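Local structure of mandelate racemase/muconate lactonizing enzyme family protein (Roseovarius sp. TM1035, 3T9P) at residues I64-I69 with T382-E387; G255-C260 with T305-N310; P279-M284 with H288-V293. The protein probably catalyses a reaction begun by proton abstraction beside a substrate carboxylate, as its relatives in the enolase superfamily do. One frame throughout, in Å; residues are numbered along the deposited sequence.

Contact 1 (I64-I69 with T382-E387); sequences IFHRQI and TYQVSE. With SO4 (sulfate ion), chain D.
Within the N-terminal capping domain of the enolase-superfamily fold, His66 of helix 58-73 reaches across to Gln384 and Ser386 of the C-terminal strand. The short helix and strand axes run nearly parallel, 14° apart and 9.2 Å at closest approach. The imidazole is gripped at its edge and covered on both faces. At the edge, His66 ND1 and Ser386 OG form a hydrogen bond of 2.7 Å in which either may be the donor. Over one face lies the side chain of Gln384, with CG 3.6 Å from the ring centroid in a CH-pi contact and the amide stacked only 15° from the ring plane. Gln384 gets there by running straight out from the strand, CG anti to the backbone N (chi1 179°). Phe65 CD2 covers the opposite face. A water donates to His66 O at 2.7 Å and also bonds Ser386 OG, tying the hydroxyl to the helix backbone. A sulfate, probably from the crystallisation liquor, bridges the two segments: Gln384 NE2 gives to its O4 at 2.9 Å and Arg67 NH2 to its O2 at 2.7 Å. Arg67 also pairs with Asp59 of the second subunit. His66 NE2 is bonded to Thr30 on strand 25-32, which pairs with 382-387 at one border of the four-stranded antiparallel sheet, while Ile64 and Ile69 turn the helix's other flank to helix 98-119.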
loop_
_atom_site.group_PDB
_atom_site.type_symbol
_atom_site.label_atom_id
_atom_site.label_comp_id
_atom_site.label_asym_id
_atom_site.label_seq_id
_atom_site.Cartn_x
_atom_site.Cartn_y
_atom_site.Cartn_z
ATOM N N ILE A 64 -10.046 5.284 8.385
ATOM C CA ILE A 64 -9.880 4.038 7.681
ATOM C C ILE A 64 -10.232 2.822 8.556
ATOM O O ILE A 64 -10.829 1.901 8.092
ATOM C CB ILE A 64 -8.471 3.902 7.099
ATOM C CG1 ILE A 64 -8.256 4.924 6.002
ATOM C CG2 ILE A 64 -8.213 2.471 6.641
ATOM C CD1 ILE A 64 -6.935 5.004 5.447
ATOM N N PHE A 65 -9.858 2.875 9.823
ATOM C CA PHE A 65 -10.108 1.787 10.740
ATOM C C PHE A 65 -11.603 1.568 10.801
ATOM O O PHE A 65 -12.070 0.487 10.665
ATOM C CB PHE A 65 -9.600 2.159 12.141
ATOM C CG PHE A 65 -9.875 1.146 13.189
ATOM C CD1 PHE A 65 -8.941 0.205 13.498
ATOM C CD2 PHE A 65 -11.070 1.128 13.884
ATOM C CE1 PHE A 65 -9.187 -0.723 14.441
ATOM C CE2 PHE A 65 -11.314 0.197 14.866
ATOM C CZ PHE A 65 -10.400 -0.713 15.135
ATOM N N HIS A 66 -12.325 2.639 10.960
ATOM C CA HIS A 66 -13.802 2.480 11.101
ATOM C C HIS A 66 -14.431 2.164 9.737
ATOM O O HIS A 66 -15.437 1.469 9.676
ATOM C CB HIS A 66 -14.487 3.673 11.725
ATOM C CG HIS A 66 -14.125 3.825 13.184
ATOM N ND1 HIS A 66 -14.640 2.993 14.150
ATOM C CD2 HIS A 66 -13.205 4.594 13.798
ATOM C CE1 HIS A 66 -14.101 3.293 15.324
ATOM N NE2 HIS A 66 -13.256 4.291 15.152
ATOM N N ARG A 67 -13.886 2.652 8.661
ATOM C CA ARG A 67 -14.400 2.311 7.326
ATOM C C ARG A 67 -14.161 0.856 6.856
ATOM O O ARG A 67 -14.990 0.247 6.310
ATOM C CB ARG A 67 -13.860 3.317 6.303
ATOM C CG ARG A 67 -14.498 3.323 4.941
ATOM C CD ARG A 67 -15.745 4.167 4.773
ATOM N NE ARG A 67 -15.661 5.526 5.232
ATOM C CZ ARG A 67 -15.448 6.587 4.475
ATOM N NH1 ARG A 67 -15.288 6.492 3.172
ATOM N NH2 ARG A 67 -15.378 7.762 5.043
ATOM N N GLN A 68 -12.947 0.404 7.084
ATOM C CA GLN A 68 -12.414 -0.794 6.508
ATOM C C GLN A 68 -11.895 -1.942 7.396
ATOM O O GLN A 68 -11.702 -3.011 6.904
ATOM C CB GLN A 68 -11.400 -0.433 5.411
ATOM C CG GLN A 68 -11.927 0.447 4.324
ATOM C CD GLN A 68 -10.870 0.949 3.377
ATOM O OE1 GLN A 68 -10.622 0.353 2.358
ATOM N NE2 GLN A 68 -10.270 2.014 3.704
ATOM N N ILE A 69 -11.692 -1.699 8.674
ATOM C CA ILE A 69 -11.322 -2.748 9.599
ATOM C C ILE A 69 -12.516 -3.191 10.466
ATOM O O ILE A 69 -12.893 -4.313 10.427
ATOM C CB ILE A 69 -10.115 -2.342 10.505
ATOM C CG1 ILE A 69 -8.923 -1.871 9.675
ATOM C CG2 ILE A 69 -9.744 -3.443 11.507
ATOM C CD1 ILE A 69 -8.254 -2.822 8.957
ATOM N N THR A 382 -9.922 12.838 19.616
ATOM C CA THR A 382 -11.072 12.636 18.761
ATOM C C THR A 382 -11.583 11.248 18.938
ATOM O O THR A 382 -10.833 10.292 18.729
ATOM C CB THR A 382 -10.657 12.900 17.276
ATOM O OG1 THR A 382 -10.148 14.233 17.172
ATOM C CG2 THR A 382 -11.782 12.762 16.282
ATOM N N TYR A 383 -12.870 11.090 19.301
ATOM C CA TYR A 383 -13.467 9.794 19.608
ATOM C C TYR A 383 -14.276 9.258 18.428
ATOM O O TYR A 383 -15.034 10.025 17.841
ATOM C CB TYR A 383 -14.383 9.914 20.841
ATOM C CG TYR A 383 -15.096 8.656 21.230
ATOM C CD1 TYR A 383 -14.399 7.575 21.841
ATOM C CD2 TYR A 383 -16.458 8.534 21.022
ATOM C CE1 TYR A 383 -15.082 6.404 22.218
ATOM C CE2 TYR A 383 -17.140 7.364 21.406
ATOM C CZ TYR A 383 -16.461 6.326 22.002
ATOM O OH TYR A 383 -17.128 5.154 22.369
ATOM N N GLN A 384 -14.214 7.948 18.134
ATOM C CA GLN A 384 -15.121 7.374 17.184
ATOM C C GLN A 384 -15.407 5.941 17.560
ATOM O O GLN A 384 -14.520 5.214 18.062
ATOM C CB GLN A 384 -14.586 7.595 15.721
ATOM C CG GLN A 384 -15.507 6.966 14.628
ATOM C CD GLN A 384 -15.058 7.307 13.178
ATOM O OE1 GLN A 384 -14.072 8.004 12.990
ATOM N NE2 GLN A 384 -15.836 6.825 12.146
ATOM N N VAL A 385 -16.635 5.471 17.364
ATOM C CA VAL A 385 -16.946 4.126 17.800
ATOM C C VAL A 385 -17.661 3.300 16.742
ATOM O O VAL A 385 -18.472 3.837 15.968
ATOM C CB VAL A 385 -17.806 4.164 19.149
ATOM C CG1 VAL A 385 -19.125 4.973 18.907
ATOM C CG2 VAL A 385 -18.083 2.762 19.631
ATOM N N SER A 386 -17.366 1.998 16.659
ATOM C CA SER A 386 -18.169 1.098 15.849
ATOM C C SER A 386 -18.675 -0.032 16.737
ATOM O O SER A 386 -17.890 -0.600 17.533
ATOM C CB SER A 386 -17.272 0.456 14.723
ATOM O OG SER A 386 -16.858 1.430 13.752
ATOM N N GLU A 387 -19.954 -0.409 16.608
ATOM C CA GLU A 387 -20.511 -1.532 17.425
ATOM C C GLU A 387 -21.572 -2.350 16.747
ATOM O O GLU A 387 -22.152 -1.859 15.809
ATOM C CB GLU A 387 -21.084 -1.074 18.757
ATOM C CG GLU A 387 -22.068 0.073 18.743
ATOM C CD GLU A 387 -22.074 0.762 20.137
ATOM O OE1 GLU A 387 -22.545 1.926 20.199
ATOM O OE2 GLU A 387 -21.547 0.142 21.137
HETATM S S SO4 D . -16.209 8.909 8.829
HETATM O O1 SO4 D . -17.592 8.916 9.349
HETATM O O2 SO4 D . -16.350 8.345 7.483
HETATM O O3 SO4 D . -15.661 10.273 8.821
HETATM O O4 SO4 D . -15.279 8.043 9.605
HETATM O O HOH W 1 -17.469 0.994 11.386
#

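Contact 2 (G255-C260 with T305-N310); sequences GGEQDC and TPHAAN
Two loops approach with Glu257 and His307 nearest, their CA atoms 5.8 Å apart; 255-260 makes a type I beta turn from Gly256 to Asp259, closed by Asp259 N bonding Gly256 O at 2.8 Å. Gly256 opens this turn at a positive phi of 129°, where a side chain would press on the carbonyl oxygen of Gly255. The contact itself is one pair of buried side chains. Glu257 passes across a face of the His307 imidazole, with CG above the ring centre, 3.5 Å from the centroid, in a CH-pi contact. The carboxylate continues over the same face, its plane 28° from that of the ring. Glu257 stays extended from the turn, CG anti to the backbone N (chi1 165°), which carries CD to 3.1 Å from His307 NE2. OE2 comes to 2.6 Å from His307 NE2, yet it sits above the ring where the angle is too poor for a hydrogen bond: this is stacking of two flat polar groups. Their bonds are made outward. Glu257 OE2 forms a salt bridge with Lys94 of the second subunit, and His307 ND1 bonds Asp280 OD2. With an alanine in place of His307, the Glu257 side chain would probably lose the flat surface it rests on and Asp280 OD2 its imidazole partner. A formate, probably from the crystallisation liquor, lies beside the Glu257 carboxylate, and its presence there could be accounted for by Lys94 of the second subunit together with Tyr283. The bonded His307 and Asp280 are consistent with the His-Asp pair of mandelate racemase relatives.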
loop_
_atom_site.group_PDB
_atom_site.type_symbol
_atom_site.label_atom_id
_atom_site.label_comp_id
_atom_site.label_asym_id
_atom_site.label_seq_id
_atom_site.Cartn_x
_atom_site.Cartn_y
_atom_site.Cartn_z
ATOM N N GLY A 255 17.269 -3.958 6.692
ATOM C CA GLY A 255 16.242 -3.240 6.010
ATOM C C GLY A 255 14.870 -3.862 6.197
ATOM O O GLY A 255 14.758 -4.985 6.751
ATOM N N GLY A 256 13.839 -3.093 5.840
ATOM C CA GLY A 256 12.443 -3.591 5.767
ATOM C C GLY A 256 11.413 -2.735 6.512
ATOM O O GLY A 256 10.264 -3.076 6.539
ATOM N N GLU A 257 11.847 -1.687 7.201
ATOM C CA GLU A 257 10.956 -0.758 7.957
ATOM C C GLU A 257 9.677 -0.456 7.211
ATOM O O GLU A 257 8.583 -0.488 7.830
ATOM C CB GLU A 257 11.716 0.586 8.246
ATOM C CG GLU A 257 10.840 1.749 8.692
ATOM C CD GLU A 257 11.576 3.139 8.864
ATOM O OE1 GLU A 257 12.655 3.363 8.276
ATOM O OE2 GLU A 257 10.960 4.045 9.547
ATOM N N GLN A 258 9.766 -0.158 5.904
ATOM C CA GLN A 258 8.581 0.246 5.161
ATOM C C GLN A 258 7.930 -0.923 4.388
ATOM O O GLN A 258 6.989 -0.706 3.610
ATOM C CB GLN A 258 8.945 1.308 4.137
ATOM C CG GLN A 258 9.312 2.684 4.766
ATOM C CD GLN A 258 10.767 2.882 5.094
ATOM O OE1 GLN A 258 11.669 2.131 4.668
ATOM N NE2 GLN A 258 11.020 3.886 5.868
ATOM N N ASP A 259 8.436 -2.147 4.582
ATOM C CA ASP A 259 7.829 -3.268 3.867
ATOM C C ASP A 259 6.644 -3.775 4.638
ATOM O O ASP A 259 6.838 -4.132 5.780
ATOM C CB ASP A 259 8.897 -4.382 3.720
ATOM C CG ASP A 259 9.841 -4.055 2.571
ATOM O OD1 ASP A 259 10.800 -3.252 2.719
ATOM O OD2 ASP A 259 9.544 -4.543 1.459
ATOM N N CYS A 260 5.425 -3.761 4.061
ATOM C CA CYS A 260 4.277 -4.138 4.861
ATOM C C CYS A 260 3.417 -5.310 4.294
ATOM O O CYS A 260 2.464 -5.774 4.956
ATOM C CB CYS A 260 3.358 -2.938 5.133
ATOM S SG CYS A 260 2.623 -2.239 3.666
ATOM N N THR A 305 15.734 -7.585 13.619
ATOM C CA THR A 305 16.018 -6.443 14.531
ATOM C C THR A 305 14.957 -5.370 14.174
ATOM O O THR A 305 15.211 -4.548 13.303
ATOM C CB THR A 305 17.490 -5.969 14.351
ATOM O OG1 THR A 305 18.385 -7.039 14.764
ATOM C CG2 THR A 305 17.826 -4.773 15.269
ATOM N N PRO A 306 13.786 -5.416 14.816
ATOM C CA PRO A 306 12.606 -4.610 14.348
ATOM C C PRO A 306 12.849 -3.065 14.472
ATOM O O PRO A 306 13.803 -2.599 15.233
ATOM C CB PRO A 306 11.505 -4.975 15.353
ATOM C CG PRO A 306 11.996 -6.327 16.028
ATOM C CD PRO A 306 13.504 -6.157 16.095
ATOM N N HIS A 307 12.094 -2.313 13.698
ATOM C CA HIS A 307 12.210 -0.846 13.663
ATOM C C HIS A 307 11.157 -0.353 14.650
ATOM O O HIS A 307 9.969 -0.832 14.612
ATOM C CB HIS A 307 11.897 -0.385 12.230
ATOM C CG HIS A 307 11.593 1.084 12.153
ATOM N ND1 HIS A 307 10.371 1.593 12.538
ATOM C CD2 HIS A 307 12.370 2.152 11.834
ATOM C CE1 HIS A 307 10.371 2.907 12.379
ATOM N NE2 HIS A 307 11.567 3.270 11.956
ATOM N N ALA A 308 11.522 0.610 15.533
ATOM C CA ALA A 308 10.601 1.218 16.471
ATOM C C ALA A 308 11.191 2.606 16.643
ATOM O O ALA A 308 12.178 2.738 17.343
ATOM C CB ALA A 308 10.587 0.465 17.914
ATOM N N ALA A 309 10.522 3.632 16.157
ATOM C CA ALA A 309 11.238 4.918 16.069
ATOM C C ALA A 309 10.668 6.004 16.960
ATOM O O ALA A 309 11.140 7.126 16.906
ATOM C CB ALA A 309 11.334 5.370 14.602
ATOM N N ASN A 310 9.717 5.656 17.847
ATOM C CA ASN A 310 9.200 6.599 18.800
ATOM C C ASN A 310 8.683 5.902 20.034
ATOM O O ASN A 310 8.513 4.671 20.021
ATOM C CB ASN A 310 8.131 7.547 18.154
ATOM C CG ASN A 310 6.946 6.812 17.628
ATOM O OD1 ASN A 310 6.192 6.229 18.363
ATOM N ND2 ASN A 310 6.774 6.815 16.285
#

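Contact 3 (P279-M284 with H288-V293); sequences PDVMYM and HRTLQV. With FMT (formic acid), chain E.
Thr290 stands between Pro279, Val281 and Met284, and its two branches do different work. CG2, anti to the backbone N, touches Pro279 CG at 3.8 Å, the two side chains crossing at a slant. OG1 bonds back to Gly286 O, just before its helix, and rests 3.4 Å from Met284 CB; Val281 crosses Thr290 at about a right angle. Met284 curls through chi2 -52° and chi3 -53°, which lays its CE against Val293 CG2 at 3.6 Å. The carbonyl of the same methionine takes the one hydrogen bond between the segments, Arg289 NE to Met284 O at 2.7 Å. The donor lies almost straight ahead of the C=O, at 173°, and the oxygen sits close to the guanidinium plane. These pieces follow barrel strand 276-277 in the C-terminal domain, the short, weakly bonded helix 281-284 preceding helix 287-299 by two residues. Asp280 is the N-cap of that short helix: OD1 accepts from Tyr283 N at 2.9 Å, approached from the anti side and tilted out of the carboxylate plane, and more weakly from Met282 N, while OD2 is bonded to His307. Tyr283 OH gives a 2.6 Å bond to O2 of a formate that is also held by Lys94 of the second subunit. Trp265 of helix 262-270 packs on Pro279, Met284 and Val293, and Arg289 makes a cation-pi contact with Tyr262 and bonds Cys260 O.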
loop_
_atom_site.group_PDB
_atom_site.type_symbol
_atom_site.label_atom_id
_atom_site.label_comp_id
_atom_site.label_asym_id
_atom_site.label_seq_id
_atom_site.Cartn_x
_atom_site.Cartn_y
_atom_site.Cartn_z
ATOM N N PRO A 279 11.165 -5.452 10.274
ATOM C CA PRO A 279 9.763 -5.034 10.150
ATOM C C PRO A 279 9.474 -4.026 11.284
ATOM O O PRO A 279 10.170 -4.051 12.346
ATOM C CB PRO A 279 8.959 -6.358 10.456
ATOM C CG PRO A 279 9.876 -7.157 11.347
ATOM C CD PRO A 279 11.304 -6.839 10.767
ATOM N N ASP A 280 8.402 -3.288 11.139
ATOM C CA ASP A 280 7.919 -2.404 12.163
ATOM C C ASP A 280 6.557 -2.917 12.507
ATOM O O ASP A 280 5.704 -3.029 11.629
ATOM C CB ASP A 280 7.823 -0.946 11.573
ATOM C CG ASP A 280 7.201 0.080 12.577
ATOM O OD1 ASP A 280 6.009 0.001 12.852
ATOM O OD2 ASP A 280 7.967 0.953 13.066
ATOM N N VAL A 281 6.321 -3.193 13.798
ATOM C CA VAL A 281 5.051 -3.874 14.210
ATOM C C VAL A 281 3.805 -3.094 13.647
ATOM O O VAL A 281 2.775 -3.663 13.153
ATOM C CB VAL A 281 5.033 -4.058 15.765
ATOM C CG1 VAL A 281 3.597 -4.522 16.250
ATOM C CG2 VAL A 281 6.015 -5.056 16.124
ATOM N N MET A 282 3.869 -1.784 13.790
ATOM C CA MET A 282 2.684 -0.916 13.522
ATOM C C MET A 282 2.546 -0.729 12.002
ATOM O O MET A 282 1.436 -0.677 11.543
ATOM C CB MET A 282 2.858 0.519 14.125
ATOM C CG MET A 282 2.529 0.630 15.566
ATOM S SD MET A 282 2.618 -0.817 16.689
ATOM C CE MET A 282 1.557 -0.212 18.042
ATOM N N TYR A 283 3.637 -0.615 11.214
ATOM C CA TYR A 283 3.450 -0.534 9.756
ATOM C C TYR A 283 3.048 -1.880 9.152
ATOM O O TYR A 283 2.539 -1.963 8.013
ATOM C CB TYR A 283 4.757 -0.070 9.066
ATOM C CG TYR A 283 5.226 1.291 9.426
ATOM C CD1 TYR A 283 4.321 2.322 9.653
ATOM C CD2 TYR A 283 6.617 1.590 9.446
ATOM C CE1 TYR A 283 4.769 3.660 9.947
ATOM C CE2 TYR A 283 7.081 2.872 9.694
ATOM C CZ TYR A 283 6.140 3.900 9.949
ATOM O OH TYR A 283 6.603 5.144 10.204
ATOM N N MET A 284 3.381 -2.944 9.855
ATOM C CA MET A 284 3.126 -4.317 9.327
ATOM C C MET A 284 1.634 -4.726 9.455
ATOM O O MET A 284 1.166 -5.657 8.767
ATOM C CB MET A 284 3.831 -5.333 10.256
ATOM C CG MET A 284 5.242 -5.661 9.742
ATOM S SD MET A 284 5.343 -6.183 8.006
ATOM C CE MET A 284 4.175 -7.511 7.944
ATOM N N HIS A 288 0.602 -10.567 14.787
ATOM C CA HIS A 288 0.483 -11.796 13.976
ATOM C C HIS A 288 1.255 -11.590 12.695
ATOM O O HIS A 288 1.973 -12.463 12.277
ATOM C CB HIS A 288 -1.012 -12.078 13.626
ATOM C CG HIS A 288 -1.747 -12.859 14.680
ATOM N ND1 HIS A 288 -1.327 -14.103 15.112
ATOM C CD2 HIS A 288 -2.914 -12.612 15.321
ATOM C CE1 HIS A 288 -2.166 -14.548 16.047
ATOM N NE2 HIS A 288 -3.157 -13.671 16.173
ATOM N N ARG A 289 1.077 -10.445 12.026
ATOM C CA ARG A 289 1.735 -10.242 10.752
ATOM C C ARG A 289 3.233 -10.089 10.922
ATOM O O ARG A 289 3.971 -10.638 10.107
ATOM C CB ARG A 289 1.120 -9.070 9.999
ATOM C CG ARG A 289 -0.335 -9.388 9.526
ATOM C CD ARG A 289 -0.917 -8.163 8.678
ATOM N NE ARG A 289 -0.064 -7.740 7.526
ATOM C CZ ARG A 289 0.043 -8.411 6.397
ATOM N NH1 ARG A 289 -0.710 -9.553 6.238
ATOM N NH2 ARG A 289 0.827 -7.964 5.403
ATOM N N THR A 290 3.675 -9.430 12.004
ATOM C CA THR A 290 5.132 -9.306 12.204
ATOM C C THR A 290 5.786 -10.729 12.449
ATOM O O THR A 290 6.852 -11.048 11.911
ATOM C CB THR A 290 5.408 -8.332 13.388
ATOM O OG1 THR A 290 4.809 -7.096 12.998
ATOM C CG2 THR A 290 6.953 -8.085 13.573
ATOM N N LEU A 291 5.113 -11.526 13.275
ATOM C CA LEU A 291 5.503 -12.929 13.523
ATOM C C LEU A 291 5.660 -13.735 12.235
ATOM O O LEU A 291 6.612 -14.504 12.110
ATOM C CB LEU A 291 4.454 -13.602 14.445
ATOM C CG LEU A 291 4.582 -13.168 15.911
ATOM C CD1 LEU A 291 3.311 -13.719 16.678
ATOM C CD2 LEU A 291 5.978 -13.677 16.512
ATOM N N GLN A 292 4.793 -13.513 11.244
ATOM C CA GLN A 292 4.886 -14.137 9.931
ATOM C C GLN A 292 6.205 -13.725 9.219
ATOM O O GLN A 292 6.983 -14.624 8.765
ATOM C CB GLN A 292 3.612 -13.854 9.098
ATOM C CG GLN A 292 3.619 -14.445 7.659
ATOM C CD GLN A 292 3.706 -16.020 7.591
ATOM O OE1 GLN A 292 3.085 -16.747 8.402
ATOM N NE2 GLN A 292 4.530 -16.526 6.633
ATOM N N VAL A 293 6.553 -12.428 9.279
ATOM C CA VAL A 293 7.835 -11.988 8.791
ATOM C C VAL A 293 9.009 -12.629 9.561
ATOM O O VAL A 293 9.986 -13.020 8.923
ATOM C CB VAL A 293 7.943 -10.435 8.736
ATOM C CG1 VAL A 293 9.393 -10.019 8.325
ATOM C CG2 VAL A 293 6.829 -9.880 7.762
HETATM C C FMT E . 9.393 6.286 11.605
HETATM O O1 FMT E . 9.760 7.496 11.389
HETATM O O2 FMT E . 9.168 5.455 10.711
#

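Contact 1 lies apart in the capping domain, its centre 22 Å or more from the other two, partly buried, and mixes an imidazole-amide stack with water and sulfate bridges toward the solvent side. Contacts 2 and 3 are both buried in the C-terminal domain, with centres 9 Å apart, and they touch through the Asp280-His307 bond. Contact 2 is small, one carboxylate-imidazole pair, whereas contact 3 buries the largest area of the three, chiefly through apolar packing between consecutive elements of the chain. The second subunit borders all three, with Asp59 near contact 1 and Lys94 near contacts 2 and 3.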